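Long-range contact in peroxiredoxin PRX1, mitochondrial (Saccharomyces cerevisiae, PDB 5YKJ), which reduces hydroperoxides in mitochondria as a 1-Cys peroxiredoxin, its oxidised cysteine probably being restored through the glutathione and thioredoxin systems: residues 34-42 with 69-79. Sequence-based numbering, arbitrary orientation.
Sequences FSHPADFTP and SVEDVESHEKW
His36, on strand 30-36, presents its ring face to the edge of Trp79 in a T-shaped pair, the planes 77° apart, while its carbonyl O receives a CA-H...O contact from Ser69 CA (3.3 Å). Farther along, the carbonyl of Pro37 lies against Val70 CB, and Ala38 CB touches Glu71 OE1. That same oxygen accepts the backbone N of Asp39 (2.9 Å), which comes in from above the carboxylate plane.

Asp39 shows how one buried acid can tie a loop to a helix. Its CG stands anti to the carbonyl carbon (chi1 -67°), which carries the carboxylate in among Ser69, Ser75 and His76. Asp39 OD1 accepts from Ser69 OG at 2.7 Å; Asp39 OD2 offers its syn lone pair to His76 ND1, very short at 2.5 Å and in the imidazole plane, and lies 2.8 Å from Ser75 OG. These neighbours probably favour the charged carboxylate, despite Glu71 OE2 lying 4.0 Å from Asp39 OD2. Asp39 CA sits over the six-membered ring of Trp79, a CH-pi contact.

Phe40 then slides past Trp79, whose CB lies over one face of the phenyl ring and whose five-membered ring turns its edge toward the phenyl face, planes 51° apart; Lys78 CB meets the ring edge. A leucine in place of Trp79 would probably take the aromatic face from Asp39 CA, the indole edge from Phe40 and the indole N-H from Thr45 OG1. In this thioredoxin-fold peroxiredoxin, helix 73-87 thus braces the loop leading to the oxidised Cys44, the Pro-X-X-X-Thr-X-X-Cys active-site motif of the family.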
loop_
_atom_site.group_PDB
_atom_site.type_symbol
_atom_site.label_atom_id
_atom_site.label_comp_id
_atom_site.label_asym_id
_atom_site.label_seq_id
_atom_site.Cartn_x
_atom_site.Cartn_y
_atom_site.Cartn_z
ATOM N N PHE A 34 3.216 -3.899 2.164
ATOM C CA PHE A 34 3.214 -4.959 1.203
ATOM C C PHE A 34 3.854 -6.228 1.778
ATOM O O PHE A 34 4.789 -6.177 2.443
ATOM C CB PHE A 34 3.876 -4.567 -0.126
ATOM C CG PHE A 34 5.258 -3.972 -0.000
ATOM C CD1 PHE A 34 5.411 -2.666 0.149
ATOM C CD2 PHE A 34 6.369 -4.741 -0.034
ATOM C CE1 PHE A 34 6.635 -2.115 0.238
ATOM C CE2 PHE A 34 7.624 -4.191 0.049
ATOM C CZ PHE A 34 7.745 -2.885 0.207
ATOM N N SER A 35 3.222 -7.344 1.452
ATOM C CA SER A 35 3.521 -8.615 1.999
ATOM C C SER A 35 4.103 -9.671 1.065
ATOM O O SER A 35 3.782 -9.723 -0.036
ATOM C CB SER A 35 2.238 -9.171 2.617
ATOM O OG SER A 35 1.602 -8.182 3.342
ATOM N N HIS A 36 4.994 -10.470 1.641
ATOM C CA HIS A 36 5.666 -11.553 0.970
ATOM C C HIS A 36 5.720 -12.801 1.833
ATOM O O HIS A 36 5.947 -12.734 2.949
ATOM C CB HIS A 36 7.079 -11.113 0.553
ATOM C CG HIS A 36 7.057 -9.896 -0.289
ATOM N ND1 HIS A 36 6.869 -9.933 -1.637
ATOM C CD2 HIS A 36 7.156 -8.596 0.034
ATOM C CE1 HIS A 36 6.802 -8.710 -2.098
ATOM N NE2 HIS A 36 6.990 -7.882 -1.110
ATOM N N PRO A 37 5.489 -13.969 1.214
ATOM C CA PRO A 37 5.531 -15.213 1.970
ATOM C C PRO A 37 6.932 -15.620 2.476
ATOM O O PRO A 37 7.030 -16.231 3.468
ATOM C CB PRO A 37 4.959 -16.264 1.002
ATOM C CG PRO A 37 4.228 -15.494 -0.015
ATOM C CD PRO A 37 4.937 -14.199 -0.137
ATOM N N ALA A 38 7.951 -15.295 1.715
ATOM C CA ALA A 38 9.306 -15.698 2.034
ATOM C C ALA A 38 10.334 -14.818 1.352
ATOM O O ALA A 38 10.025 -14.151 0.441
ATOM C CB ALA A 38 9.515 -17.112 1.583
ATOM N N ASP A 39 11.568 -14.851 1.825
ATOM C CA ASP A 39 12.641 -14.121 1.216
ATOM C C ASP A 39 13.236 -14.978 0.101
ATOM O O ASP A 39 12.997 -16.099 0.032
ATOM C CB ASP A 39 13.775 -13.816 2.233
ATOM C CG ASP A 39 13.367 -12.862 3.330
ATOM O OD1 ASP A 39 12.226 -12.499 3.351
ATOM O OD2 ASP A 39 14.212 -12.575 4.154
ATOM N N PHE A 40 14.033 -14.365 -0.743
ATOM C CA PHE A 40 14.758 -15.064 -1.820
ATOM C C PHE A 40 13.857 -15.830 -2.765
ATOM O O PHE A 40 14.166 -16.855 -3.187
ATOM C CB PHE A 40 15.855 -15.974 -1.225
ATOM C CG PHE A 40 16.825 -15.252 -0.334
ATOM C CD1 PHE A 40 17.814 -14.499 -0.865
ATOM C CD2 PHE A 40 16.729 -15.333 1.011
ATOM C CE1 PHE A 40 18.688 -13.851 -0.078
ATOM C CE2 PHE A 40 17.615 -14.669 1.802
ATOM C CZ PHE A 40 18.584 -13.920 1.248
ATOM N N THR A 41 12.728 -15.228 -3.063
ATOM C CA THR A 41 11.768 -15.755 -4.020
ATOM C C THR A 41 11.709 -14.723 -5.156
ATOM O O THR A 41 11.751 -13.571 -4.946
ATOM C CB THR A 41 10.368 -16.062 -3.448
ATOM O OG1 THR A 41 9.829 -14.876 -2.945
ATOM C CG2 THR A 41 10.414 -17.123 -2.400
ATOM N N PRO A 42 11.626 -15.239 -6.377
ATOM C CA PRO A 42 11.758 -14.348 -7.500
ATOM C C PRO A 42 10.773 -13.222 -7.764
ATOM O O PRO A 42 11.233 -12.175 -7.954
ATOM C CB PRO A 42 11.825 -15.302 -8.699
ATOM C CG PRO A 42 11.129 -16.523 -8.265
ATOM C CD PRO A 42 11.443 -16.625 -6.810
ATOM N N SER A 69 7.678 -9.798 5.365
ATOM C CA SER A 69 8.043 -11.102 4.866
ATOM C C SER A 69 8.211 -12.049 6.071
ATOM O O SER A 69 8.745 -11.641 7.045
ATOM C CB SER A 69 9.291 -11.081 4.030
ATOM O OG SER A 69 9.531 -12.339 3.562
ATOM N N VAL A 70 7.768 -13.306 5.949
ATOM C CA VAL A 70 7.876 -14.233 7.011
ATOM C C VAL A 70 9.167 -14.943 7.197
ATOM O O VAL A 70 9.254 -16.081 6.999
ATOM C CB VAL A 70 6.701 -15.225 6.912
ATOM C CG1 VAL A 70 6.629 -16.121 8.126
ATOM C CG2 VAL A 70 5.422 -14.480 6.701
ATOM N N GLU A 71 10.140 -14.174 7.612
ATOM C CA GLU A 71 11.474 -14.619 7.938
ATOM C C GLU A 71 12.066 -13.638 8.950
ATOM O O GLU A 71 11.517 -12.659 9.213
ATOM C CB GLU A 71 12.402 -14.714 6.703
ATOM C CG GLU A 71 11.829 -15.447 5.544
ATOM C CD GLU A 71 12.818 -16.313 4.781
ATOM O OE1 GLU A 71 12.513 -16.815 3.718
ATOM O OE2 GLU A 71 13.941 -16.447 5.245
ATOM N N ASP A 72 13.203 -13.993 9.507
ATOM C CA ASP A 72 13.875 -13.136 10.459
ATOM C C ASP A 72 14.610 -11.960 9.811
ATOM O O ASP A 72 14.794 -11.940 8.662
ATOM C CB ASP A 72 14.748 -13.945 11.440
ATOM C CG ASP A 72 15.907 -14.655 10.781
ATOM O OD1 ASP A 72 16.438 -14.249 9.801
ATOM O OD2 ASP A 72 16.264 -15.681 11.323
ATOM N N VAL A 73 14.984 -10.978 10.597
ATOM C CA VAL A 73 15.653 -9.806 10.114
ATOM C C VAL A 73 16.990 -10.153 9.482
ATOM O O VAL A 73 17.354 -9.593 8.523
ATOM C CB VAL A 73 15.817 -8.783 11.231
ATOM C CG1 VAL A 73 16.655 -7.631 10.770
ATOM C CG2 VAL A 73 14.457 -8.224 11.619
ATOM N N GLU A 74 17.678 -11.102 10.061
ATOM C CA GLU A 74 18.949 -11.477 9.500
ATOM C C GLU A 74 18.774 -11.955 8.074
ATOM O O GLU A 74 19.528 -11.606 7.218
ATOM C CB GLU A 74 19.608 -12.554 10.343
ATOM C CG GLU A 74 20.722 -13.275 9.665
ATOM C CD GLU A 74 21.633 -14.033 10.603
ATOM O OE1 GLU A 74 21.279 -14.229 11.776
ATOM O OE2 GLU A 74 22.723 -14.404 10.130
ATOM N N SER A 75 17.750 -12.733 7.837
ATOM C CA SER A 75 17.487 -13.185 6.497
ATOM C C SER A 75 17.138 -12.000 5.592
ATOM O O SER A 75 17.634 -11.876 4.526
ATOM C CB SER A 75 16.410 -14.256 6.507
ATOM O OG SER A 75 15.984 -14.504 5.207
ATOM N N HIS A 76 16.321 -11.096 6.096
ATOM C CA HIS A 76 15.931 -9.931 5.320
ATOM C C HIS A 76 17.130 -9.069 4.947
ATOM O O HIS A 76 17.140 -8.522 3.912
ATOM C CB HIS A 76 14.929 -9.054 6.066
ATOM C CG HIS A 76 13.610 -9.689 6.292
ATOM N ND1 HIS A 76 13.262 -10.896 5.765
ATOM C CD2 HIS A 76 12.547 -9.263 6.998
ATOM C CE1 HIS A 76 12.040 -11.194 6.164
ATOM N NE2 HIS A 76 11.585 -10.216 6.897
ATOM N N GLU A 77 18.093 -8.953 5.850
ATOM C CA GLU A 77 19.268 -8.174 5.544
ATOM C C GLU A 77 20.046 -8.727 4.350
ATOM O O GLU A 77 20.431 -7.976 3.505
ATOM C CB GLU A 77 20.147 -8.060 6.783
ATOM C CG GLU A 77 19.662 -6.982 7.736
ATOM C CD GLU A 77 20.263 -7.038 9.128
ATOM O OE1 GLU A 77 20.880 -7.999 9.482
ATOM O OE2 GLU A 77 20.005 -6.123 9.890
ATOM N N LYS A 78 20.220 -10.038 4.301
ATOM C CA LYS A 78 20.875 -10.675 3.185
ATOM C C LYS A 78 20.069 -10.495 1.895
ATOM O O LYS A 78 20.599 -10.267 0.870
ATOM C CB LYS A 78 21.059 -12.175 3.416
ATOM C CG LYS A 78 21.897 -12.558 4.605
ATOM C CD LYS A 78 21.870 -14.078 4.888
ATOM C CE LYS A 78 20.467 -14.716 5.050
ATOM N NZ LYS A 78 20.232 -15.745 6.141
ATOM N N TRP A 79 18.746 -10.609 2.016
ATOM C CA TRP A 79 17.860 -10.437 0.878
ATOM C C TRP A 79 17.998 -9.011 0.330
ATOM O O TRP A 79 18.075 -8.827 -0.816
ATOM C CB TRP A 79 16.416 -10.732 1.311
ATOM C CG TRP A 79 15.397 -10.824 0.208
ATOM C CD1 TRP A 79 15.618 -11.218 -1.047
ATOM C CD2 TRP A 79 14.015 -10.528 0.293
ATOM N NE1 TRP A 79 14.481 -11.167 -1.768
ATOM C CE2 TRP A 79 13.486 -10.724 -0.963
ATOM C CE3 TRP A 79 13.201 -10.055 1.291
ATOM C CZ2 TRP A 79 12.159 -10.519 -1.246
ATOM C CZ3 TRP A 79 11.877 -9.859 1.013
ATOM C CH2 TRP A 79 11.375 -10.087 -0.247
#